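CutA1 (Shewanella, PDB 3AHP) is a trimeric CutA1-family protein of the GlnB-like clan, probably involved in divalent metal ion tolerance, though its precise role is not settled. Local coordinates at residues B[5-10]-B[66-71]; B[10-15]-B[54-59]; B[32-37]-B[60-65]. One frame throughout, in Å; residues are numbered along the deposited sequence.

Contact 1 (B[5-10]-B[66-71]); sequences EQLLIF and TDYPAI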
# COMPACT_ATOMS: atom_id res chain seq x y z
N GLU B 5 -5.98 11.24 12.39
CA GLU B 5 -7.33 10.80 12.78
C GLU B 5 -7.48 9.34 12.42
O GLU B 5 -8.17 8.57 13.11
CB GLU B 5 -8.43 11.55 12.02
CG GLU B 5 -8.50 13.05 12.21
CD GLU B 5 -8.72 13.42 13.65
OE1 GLU B 5 -8.10 12.79 14.53
OE2 GLU B 5 -9.50 14.36 13.91
N GLN B 6 -6.94 9.00 11.26
CA GLN B 6 -7.25 7.74 10.62
C GLN B 6 -6.00 7.02 10.16
O GLN B 6 -4.99 7.66 9.85
CB GLN B 6 -8.19 7.97 9.46
CG GLN B 6 -9.55 8.47 9.90
CD GLN B 6 -10.13 9.46 8.93
OE1 GLN B 6 -9.42 10.30 8.38
NE2 GLN B 6 -11.42 9.33 8.68
N LEU B 7 -6.07 5.68 10.15
CA LEU B 7 -4.95 4.86 9.71
C LEU B 7 -5.28 4.02 8.49
O LEU B 7 -6.41 3.62 8.29
CB LEU B 7 -4.47 3.95 10.82
CG LEU B 7 -4.13 4.57 12.17
CD1 LEU B 7 -4.20 3.51 13.26
CD2 LEU B 7 -2.77 5.27 12.13
N LEU B 8 -4.25 3.73 7.72
CA LEU B 8 -4.23 2.58 6.83
C LEU B 8 -3.36 1.47 7.42
O LEU B 8 -2.18 1.66 7.66
CB LEU B 8 -3.70 3.00 5.46
CG LEU B 8 -3.76 2.02 4.30
CD1 LEU B 8 -5.17 1.55 4.09
CD2 LEU B 8 -3.16 2.64 3.03
N ILE B 9 -3.97 0.32 7.66
CA ILE B 9 -3.28 -0.84 8.23
C ILE B 9 -3.04 -1.90 7.17
O ILE B 9 -3.94 -2.23 6.40
CB ILE B 9 -4.09 -1.47 9.37
CG1 ILE B 9 -4.18 -0.50 10.54
CG2 ILE B 9 -3.47 -2.81 9.81
CD1 ILE B 9 -4.98 -1.03 11.73
N PHE B 10 -1.81 -2.41 7.13
CA PHE B 10 -1.49 -3.53 6.24
C PHE B 10 -1.28 -4.76 7.08
O PHE B 10 -0.61 -4.72 8.11
CB PHE B 10 -0.21 -3.27 5.44
CG PHE B 10 -0.32 -2.13 4.49
CD1 PHE B 10 -0.06 -0.83 4.91
CD2 PHE B 10 -0.68 -2.35 3.17
CE1 PHE B 10 -0.18 0.25 4.01
CE2 PHE B 10 -0.80 -1.29 2.28
CZ PHE B 10 -0.56 0.01 2.71
N THR B 66 -8.48 5.77 16.61
CA THR B 66 -9.05 5.62 17.93
C THR B 66 -9.47 4.16 18.20
O THR B 66 -9.25 3.64 19.28
CB THR B 66 -10.19 6.66 18.11
OG1 THR B 66 -10.15 7.17 19.43
CG2 THR B 66 -11.58 6.10 17.79
N ASP B 67 -9.96 3.48 17.17
CA ASP B 67 -10.31 2.08 17.27
C ASP B 67 -9.08 1.18 17.26
O ASP B 67 -9.22 -0.03 17.41
CB ASP B 67 -11.22 1.65 16.12
CG ASP B 67 -12.42 2.54 15.95
OD1 ASP B 67 -13.16 2.76 16.92
OD2 ASP B 67 -12.67 2.94 14.79
N TYR B 68 -7.90 1.74 17.01
CA TYR B 68 -6.75 0.91 16.68
C TYR B 68 -6.52 -0.22 17.69
O TYR B 68 -6.41 -1.39 17.28
CB TYR B 68 -5.46 1.72 16.48
CG TYR B 68 -4.24 0.84 16.32
CD1 TYR B 68 -3.89 0.32 15.08
CD2 TYR B 68 -3.53 0.39 17.45
CE1 TYR B 68 -2.83 -0.58 14.95
CE2 TYR B 68 -2.48 -0.51 17.33
CZ TYR B 68 -2.13 -0.99 16.08
OH TYR B 68 -1.09 -1.88 15.96
N PRO B 69 -6.51 0.09 18.99
CA PRO B 69 -6.16 -0.95 19.97
C PRO B 69 -7.07 -2.18 19.93
O PRO B 69 -6.60 -3.30 20.14
CB PRO B 69 -6.28 -0.21 21.31
CG PRO B 69 -5.97 1.20 20.97
CD PRO B 69 -6.64 1.41 19.64
N ALA B 70 -8.34 -1.99 19.58
CA ALA B 70 -9.28 -3.09 19.47
C ALA B 70 -9.08 -3.88 18.17
O ALA B 70 -9.26 -5.10 18.15
CB ALA B 70 -10.72 -2.58 19.59
N ILE B 71 -8.75 -3.19 17.08
CA ILE B 71 -8.44 -3.84 15.82
C ILE B 71 -7.21 -4.75 15.93
O ILE B 71 -7.28 -5.95 15.64
CB ILE B 71 -8.26 -2.82 14.70
CG1 ILE B 71 -9.55 -1.98 14.60
CG2 ILE B 71 -7.95 -3.52 13.36
CD1 ILE B 71 -9.46 -0.77 13.67

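Contact 2 (B[10-15]-B[54-59]); sequences FTTCPD and SHEVPM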
# COMPACT_ATOMS: atom_id res chain seq x y z
N PHE B 10 -1.81 -2.41 7.13
CA PHE B 10 -1.49 -3.53 6.24
C PHE B 10 -1.28 -4.76 7.08
O PHE B 10 -0.61 -4.72 8.11
CB PHE B 10 -0.21 -3.27 5.44
CG PHE B 10 -0.32 -2.13 4.49
CD1 PHE B 10 -0.06 -0.83 4.91
CD2 PHE B 10 -0.68 -2.35 3.17
CE1 PHE B 10 -0.18 0.25 4.01
CE2 PHE B 10 -0.80 -1.29 2.28
CZ PHE B 10 -0.56 0.01 2.71
N THR B 11 -1.79 -5.88 6.59
CA THR B 11 -1.58 -7.15 7.26
C THR B 11 -1.80 -8.28 6.27
O THR B 11 -2.02 -8.05 5.11
CB THR B 11 -2.50 -7.31 8.50
OG1 THR B 11 -2.14 -8.49 9.21
CG2 THR B 11 -3.95 -7.40 8.10
N THR B 12 -1.77 -9.51 6.75
CA THR B 12 -1.55 -10.64 5.87
C THR B 12 -2.17 -11.84 6.55
O THR B 12 -2.15 -11.91 7.76
CB THR B 12 -0.03 -10.86 5.69
OG1 THR B 12 0.33 -10.75 4.31
CG2 THR B 12 0.39 -12.19 6.27
N CYS B 13 -2.82 -12.71 5.80
CA CYS B 13 -3.33 -13.96 6.34
C CYS B 13 -2.83 -15.13 5.53
O CYS B 13 -2.58 -14.98 4.35
CB CYS B 13 -4.86 -13.95 6.35
SG CYS B 13 -5.59 -12.92 7.63
N PRO B 14 -2.73 -16.33 6.16
CA PRO B 14 -2.17 -17.51 5.48
C PRO B 14 -3.03 -18.01 4.33
O PRO B 14 -2.52 -18.67 3.44
CB PRO B 14 -2.11 -18.55 6.58
CG PRO B 14 -1.98 -17.76 7.82
CD PRO B 14 -2.89 -16.58 7.60
N ASP B 15 -4.32 -17.68 4.34
CA ASP B 15 -5.14 -17.90 3.16
C ASP B 15 -6.38 -17.00 3.20
O ASP B 15 -6.59 -16.29 4.18
CB ASP B 15 -5.58 -19.35 3.08
CG ASP B 15 -6.46 -19.74 4.23
OD1 ASP B 15 -7.61 -19.24 4.29
OD2 ASP B 15 -6.00 -20.52 5.09
N SER B 54 6.07 -18.13 1.82
CA SER B 54 4.68 -18.53 1.86
C SER B 54 3.76 -17.67 1.00
O SER B 54 4.05 -16.50 0.74
CB SER B 54 4.17 -18.71 3.29
OG SER B 54 4.58 -17.66 4.14
N HIS B 55 2.70 -18.30 0.49
CA HIS B 55 1.64 -17.62 -0.23
C HIS B 55 0.55 -17.17 0.74
O HIS B 55 0.08 -17.94 1.57
CB HIS B 55 1.08 -18.53 -1.33
CG HIS B 55 1.80 -18.41 -2.64
ND1 HIS B 55 2.68 -19.37 -3.10
CD2 HIS B 55 1.79 -17.43 -3.58
CE1 HIS B 55 3.16 -19.00 -4.27
NE2 HIS B 55 2.66 -17.81 -4.57
N GLU B 56 0.16 -15.93 0.65
CA GLU B 56 -0.52 -15.30 1.72
C GLU B 56 -1.51 -14.38 1.16
O GLU B 56 -1.43 -13.94 0.07
CB GLU B 56 0.44 -14.54 2.59
CG GLU B 56 1.27 -15.41 3.40
CD GLU B 56 1.83 -14.73 4.52
OE1 GLU B 56 1.92 -15.30 5.58
OE2 GLU B 56 2.20 -13.61 4.37
N VAL B 57 -2.49 -14.08 1.95
CA VAL B 57 -3.49 -13.17 1.50
C VAL B 57 -3.42 -11.80 2.16
O VAL B 57 -3.54 -11.67 3.34
CB VAL B 57 -4.82 -13.84 1.61
CG1 VAL B 57 -5.67 -13.19 2.56
CG2 VAL B 57 -5.48 -13.92 0.29
N PRO B 58 -3.24 -10.77 1.36
CA PRO B 58 -2.96 -9.44 1.85
C PRO B 58 -4.20 -8.67 2.26
O PRO B 58 -5.20 -8.86 1.68
CB PRO B 58 -2.30 -8.81 0.65
CG PRO B 58 -2.83 -9.45 -0.42
CD PRO B 58 -3.10 -10.82 -0.09
N MET B 59 -4.13 -7.86 3.29
CA MET B 59 -5.29 -7.08 3.73
C MET B 59 -4.96 -5.59 3.94
O MET B 59 -3.96 -5.27 4.56
CB MET B 59 -5.87 -7.65 5.02
CG MET B 59 -6.57 -8.97 4.87
SD MET B 59 -7.38 -9.48 6.40
CE MET B 59 -9.04 -8.93 6.10
O HOH W 1 -0.31 -19.74 3.15

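Contact 3 (B[32-37]-B[60-65]); sequences AACVQI and QIKCMT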
# COMPACT_ATOMS: atom_id res chain seq x y z
N ALA B 32 -13.68 -1.43 11.65
CA ALA B 32 -13.16 -0.93 10.41
C ALA B 32 -14.36 -0.69 9.53
O ALA B 32 -15.23 -1.56 9.42
CB ALA B 32 -12.23 -1.96 9.77
N ALA B 33 -14.39 0.48 8.88
CA ALA B 33 -15.46 0.81 7.94
C ALA B 33 -15.35 -0.11 6.76
O ALA B 33 -16.37 -0.61 6.26
CB ALA B 33 -15.38 2.26 7.50
N CYS B 34 -14.11 -0.37 6.34
CA CYS B 34 -13.85 -1.15 5.14
C CYS B 34 -12.53 -1.92 5.20
O CYS B 34 -11.50 -1.40 5.67
CB CYS B 34 -13.84 -0.27 3.90
SG CYS B 34 -13.31 -1.17 2.43
N VAL B 35 -12.57 -3.12 4.62
CA VAL B 35 -11.43 -4.00 4.57
C VAL B 35 -11.25 -4.61 3.18
O VAL B 35 -12.19 -5.14 2.59
CB VAL B 35 -11.51 -5.13 5.63
CG1 VAL B 35 -10.38 -6.13 5.43
CG2 VAL B 35 -11.46 -4.55 7.03
N GLN B 36 -10.02 -4.59 2.70
CA GLN B 36 -9.71 -5.03 1.35
C GLN B 36 -8.83 -6.27 1.42
O GLN B 36 -7.82 -6.28 2.11
CB GLN B 36 -8.98 -3.90 0.61
CG GLN B 36 -8.69 -4.12 -0.86
CD GLN B 36 -7.82 -3.01 -1.46
OE1 GLN B 36 -8.25 -1.86 -1.57
NE2 GLN B 36 -6.57 -3.33 -1.78
N ILE B 37 -9.28 -7.33 0.77
CA ILE B 37 -8.51 -8.54 0.65
C ILE B 37 -8.05 -8.68 -0.78
O ILE B 37 -8.86 -8.87 -1.68
CB ILE B 37 -9.36 -9.78 0.98
CG1 ILE B 37 -10.01 -9.65 2.36
CG2 ILE B 37 -8.53 -11.06 0.82
CD1 ILE B 37 -11.09 -10.73 2.63
N GLN B 60 -5.83 -4.71 3.45
CA GLN B 60 -5.81 -3.31 3.87
C GLN B 60 -7.00 -2.98 4.76
O GLN B 60 -8.14 -3.23 4.39
CB GLN B 60 -5.83 -2.37 2.67
CG GLN B 60 -4.63 -2.44 1.73
CD GLN B 60 -4.79 -1.44 0.57
OE1 GLN B 60 -3.95 -1.39 -0.34
NE2 GLN B 60 -5.88 -0.64 0.60
N ILE B 61 -6.74 -2.40 5.93
CA ILE B 61 -7.80 -1.98 6.84
C ILE B 61 -7.87 -0.45 6.93
O ILE B 61 -6.87 0.20 7.21
CB ILE B 61 -7.62 -2.53 8.28
CG1 ILE B 61 -7.61 -4.06 8.29
CG2 ILE B 61 -8.71 -1.99 9.19
CD1 ILE B 61 -6.77 -4.68 9.42
N LYS B 62 -9.05 0.11 6.72
CA LYS B 62 -9.18 1.54 6.89
C LYS B 62 -10.04 1.85 8.09
O LYS B 62 -11.14 1.32 8.23
CB LYS B 62 -9.71 2.20 5.61
CG LYS B 62 -8.75 2.05 4.43
CD LYS B 62 -9.50 1.74 3.16
CE LYS B 62 -9.47 0.26 2.83
NZ LYS B 62 -8.58 0.01 1.65
N CYS B 63 -9.50 2.69 8.97
CA CYS B 63 -10.07 2.85 10.29
C CYS B 63 -9.69 4.16 10.96
O CYS B 63 -8.78 4.86 10.53
CB CYS B 63 -9.61 1.69 11.17
SG CYS B 63 -7.91 1.80 11.70
N MET B 64 -10.38 4.45 12.06
CA MET B 64 -10.00 5.51 12.99
C MET B 64 -8.88 5.09 13.94
O MET B 64 -8.91 4.02 14.55
CB MET B 64 -11.21 5.92 13.81
CG MET B 64 -12.40 6.32 12.96
SD MET B 64 -12.18 7.90 12.12
CE MET B 64 -11.73 8.97 13.50
N THR B 65 -7.89 5.94 14.09
CA THR B 65 -6.77 5.64 14.96
C THR B 65 -7.31 5.26 16.31
O THR B 65 -6.69 4.54 17.09
CB THR B 65 -5.91 6.88 15.08
OG1 THR B 65 -5.37 7.18 13.79
CG2 THR B 65 -4.81 6.70 16.12

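Contact 1 (B[5-10]-B[66-71])
Leu7 and Ile9, two residues apart on strand 6-13 and turned to the same side of it, meet the aromatic ring of Tyr68 in the first turn of helix 68-78. The main interaction is aliphatic-aromatic packing. Leu7 CD1 lies 3.7 Å from Tyr68 CD1 and also touches Tyr68 CB, its side chain crossing that of the tyrosine at about a right angle. Ile9 comes to the ring edge, close to the ring plane, with its CD1 3.8 Å from Tyr68 CD1 and 3.9 Å from Tyr68 CE1. Because Ile9 CD1 is the end of a fully extended branch (chi2 180°), it spans the gap between strand and helix. Tyr68 CG stands anti to the backbone N (chi1 173°), which swings the ring over toward the strand. A second, purely aliphatic touch lies one turn along the helix, where Ile71 CG2 approaches Ile9 CD1 at 4.2 Å. Polar bonds stay within each partner's own surroundings. The helix turn is held by Ile71 N to Asp67 O at 3.2 Å, Tyr68 OH bonds to Glu72, and the strand backbone pairs with strand 50-64, Leu7 with Cys63 and Ile9 with Ile61. The second subunit packs on the contact, its Ile92 on Leu7 and its Gly94 on Tyr68. The chemistry is therefore that of an amphipathic helix on a sheet: methyl groups meet the CD1 and CE1 side of the tyrosine ring, while the tyrosine hydroxyl finds its partner on the helix itself.

Contact 2 (B[10-15]-B[54-59])
Thr11 and Cys13 pair with Met59 and Val57 as antiparallel hydrogen-bonded pairs, with the non-hydrogen-bonded pair Thr12-Pro58 between them, and the short strand axes run at 141°. Thr11 N gives to Met59 O at 3.0 Å and Met59 N returns to Thr11 O at 2.8 Å; Cys13 N to Val57 O is 2.8 Å, and Val57 N bonds to Cys13 O with an N-H...O angle of 176°. Pro58 lacks an N-H but sits at a non-hydrogen-bonded position of this ladder, where none is needed. On one face Thr11 CG2 lies alongside Met59 CB at 3.6 Å and Cys13 CB meets Val57 CG1 at 3.9 Å. Cys13 SG, anti to its carbonyl carbon (chi1 -75°), comes within 4.1 Å of Met59 SD. On the other face Thr12 OG1 makes a weak bond to Glu56 OE2, 3.4 Å long, and the same carboxylate oxygen is also bonded to Ser43. Beyond the ladder a water bridges Pro14 O and His55 O. Helix 16-28 lies over the Cys13, Val57 and Met59 face, its first turn capped by Asp15, whose OD1 accepts from Ile18 N; the other edge of strand 50-64 pairs with strands 41-47 and 34-38, and Gln36 of the second subunit packs on Thr12.

Contact 3 (B[32-37]-B[60-65])
The side chains of Gln36 and Gln60 run side by side; their amides overlap face to face, offset and with planes 37° apart. Gln36 NE2 is 3.5 Å from Gln60 CD, and the two CD atoms, of Gln36 and Gln60, are 4.0 Å apart. Lys62 NZ stands above that same face of the Gln36 amide, 3.7 Å from Gln36 OE1. Gln36 is extended throughout (CG anti to N, chi1 -174°), which carries its amide out beside Gln60. Replacing it by alanine takes away the flat partner of the Gln60 amide, which would probably be freer to turn, and is likely to open a gap beside the Lys62 end. Below the amides the antiparallel ladder is regular: Gln36 N to Gln60 O and Gln60 N to Gln36 O are both in the carbonyl plane, and Lys62 N reaches Cys34 O at 3.1 Å almost in line with the carbonyl. Toward the start of segment 32-37 the pairing fades into a weak bond from Ala33 N to Lys62 O. The opposite face of the sheet is aliphatic, with Ala32 CB against Ile61 CG2 at 3.6 Å and Val35 CG2 beside Ile61 CG1 at 4.1 Å. Strand 34-38 continues the sheet into the third subunit, whose Glu85 forms a salt bridge with Lys62. The two faces thus differ in chemistry: hydrocarbon toward helix 16-28, amides and a buried ammonium on the side that helix 96-105 shares with the third subunit, where a carboxylate of that chain meets the lysine charge.

Contacts 2 and 3 are buried strand-strand ladders on the two edges of strand 50-64, and Met59 joins them by packing on Val35 and Ile37. Contact 1 is partly buried and joins strand 6-13, which it shares with contact 2, to helix 68-78. Its chemistry differs accordingly: side-chain packing alone, against backbone pairing in the other two. Contacts 1 and 3 lie about 8 Å apart between centres, joined by the pairing of strands 6-13 and 50-64; contacts 1 and 2 flank the chain's centre on opposite sides. Both ladders carry a polar face, whose charged group is met from another subunit in contact 3 and by Ser43 of the same chain in contact 2; their faces under helix 16-28 are mainly apolar.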